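Side-chain contact in hydroalkoxylation enzyme phnH (Penicillium herquei, PDB 6JJT), which catalyses the enantioselective hydroalkoxylation that closes the ring of (2'R)-atrovenetin during phenalenone biosynthesis: residues G58-G62 with P63-G67. Sequence-based numbering, arbitrary orientation.
Sequences GIIAG and PNFDG
The phenyl ring of Phe65 meets the CG2 methyl of Ile60 obliquely, at CE2 (3.7 Å) and CD2 (3.8 Å). Around the same ring lie Phe30, its plane turned by about 40°, and the side chains of Ile92, Tyr122 and Leu125. With chi1 of Ile60 at -61°, CG1 lies beside the backbone N and CG2 takes the position anti to it, turning that methyl to the phenylalanine, while the side chain also packs on Phe30, Ala32, Val69 and Ile92. Behind this apolar pair the backbones join as an antiparallel hydrogen-bonded pair: Ile60 N donates almost straight to Gly67 O (2.9 Å, 173°), from well above the carbonyl plane, and Gly67 N returns a bond to Ile60 O, also 2.9 Å. A CA-H...O contact from Asp66 CA, 3.2 Å from Ile60 O, gives this carbonyl a second, weaker approach. Asp66 OD1 is hydrogen-bonded to Ser95 OG, and Asn64 ND2 to Leu29 O. Residues 62-66 form the loop of the beta-hairpin of strands 48-61 and 67-79 in the eight-stranded antiparallel barrel. The directional N-H...O pair fixes the register at its mouth, whereas the buried Ile60–Phe65 contact, without directional bonds, seats the loop on apolar neighbours.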
loop_
_atom_site.group_PDB
_atom_site.type_symbol
_atom_site.label_atom_id
_atom_site.label_comp_id
_atom_site.label_asym_id
_atom_site.label_seq_id
_atom_site.Cartn_x
_atom_site.Cartn_y
_atom_site.Cartn_z
ATOM N N GLY D 58 21.621 -3.317 -10.451
ATOM C CA GLY D 58 22.077 -4.314 -9.507
ATOM C C GLY D 58 22.182 -5.673 -10.157
ATOM O O GLY D 58 21.614 -5.884 -11.214
ATOM N N ILE D 59 22.966 -6.550 -9.505
ATOM C CA ILE D 59 23.256 -7.905 -9.962
ATOM C C ILE D 59 22.539 -8.895 -9.055
ATOM O O ILE D 59 22.662 -8.823 -7.838
ATOM C CB ILE D 59 24.783 -8.157 -9.992
ATOM C CG1 ILE D 59 25.518 -7.140 -10.887
ATOM C CG2 ILE D 59 25.078 -9.607 -10.373
ATOM C CD1 ILE D 59 24.984 -7.041 -12.305
ATOM N N ILE D 60 21.776 -9.784 -9.682
ATOM C CA ILE D 60 21.039 -10.814 -8.985
ATOM C C ILE D 60 21.758 -12.124 -9.306
ATOM O O ILE D 60 21.999 -12.397 -10.482
ATOM C CB ILE D 60 19.593 -10.821 -9.522
ATOM C CG1 ILE D 60 18.850 -9.486 -9.306
ATOM C CG2 ILE D 60 18.815 -12.028 -9.012
ATOM C CD1 ILE D 60 18.740 -9.089 -7.858
ATOM N N ALA D 61 22.075 -12.908 -8.265
ATOM C CA ALA D 61 22.772 -14.166 -8.512
ATOM C C ALA D 61 22.225 -15.232 -7.593
ATOM O O ALA D 61 21.488 -14.950 -6.666
ATOM C CB ALA D 61 24.258 -13.961 -8.307
ATOM N N GLY D 62 22.653 -16.463 -7.833
ATOM C CA GLY D 62 22.269 -17.581 -6.992
ATOM C C GLY D 62 21.821 -18.768 -7.836
ATOM O O GLY D 62 21.829 -18.696 -9.057
ATOM N N PRO D 63 21.429 -19.883 -7.186
ATOM C CA PRO D 63 21.172 -21.149 -7.887
ATOM C C PRO D 63 19.868 -21.264 -8.678
ATOM O O PRO D 63 19.676 -22.229 -9.405
ATOM C CB PRO D 63 21.188 -22.169 -6.734
ATOM C CG PRO D 63 20.820 -21.387 -5.482
ATOM C CD PRO D 63 21.362 -19.999 -5.721
ATOM N N ASN D 64 18.982 -20.266 -8.552
ATOM C CA ASN D 64 17.602 -20.413 -8.991
ATOM C C ASN D 64 17.317 -19.472 -10.162
ATOM O O ASN D 64 16.597 -19.826 -11.101
ATOM C CB ASN D 64 16.628 -20.101 -7.848
ATOM C CG ASN D 64 16.779 -20.972 -6.614
ATOM O OD1 ASN D 64 16.293 -22.103 -6.562
ATOM N ND2 ASN D 64 17.389 -20.430 -5.581
ATOM N N PHE D 65 17.857 -18.248 -10.054
ATOM C CA PHE D 65 17.680 -17.214 -11.062
ATOM C C PHE D 65 18.832 -16.220 -10.920
ATOM O O PHE D 65 19.367 -15.988 -9.831
ATOM C CB PHE D 65 16.267 -16.606 -10.990
ATOM C CG PHE D 65 15.920 -15.974 -9.665
ATOM C CD1 PHE D 65 15.359 -16.713 -8.624
ATOM C CD2 PHE D 65 16.135 -14.618 -9.459
ATOM C CE1 PHE D 65 15.057 -16.115 -7.403
ATOM C CE2 PHE D 65 15.836 -14.021 -8.239
ATOM C CZ PHE D 65 15.295 -14.767 -7.205
ATOM N N ASP D 66 19.233 -15.653 -12.052
ATOM C CA ASP D 66 20.236 -14.608 -12.046
ATOM C C ASP D 66 19.817 -13.563 -13.070
ATOM O O ASP D 66 19.059 -13.869 -13.988
ATOM C CB ASP D 66 21.609 -15.186 -12.367
ATOM C CG ASP D 66 21.675 -15.551 -13.833
ATOM O OD1 ASP D 66 20.722 -16.220 -14.311
ATOM O OD2 ASP D 66 22.633 -15.116 -14.496
ATOM N N GLY D 67 20.365 -12.357 -12.912
ATOM C CA GLY D 67 19.993 -11.269 -13.795
ATOM C C GLY D 67 20.384 -9.896 -13.258
ATOM O O GLY D 67 21.376 -9.749 -12.545
#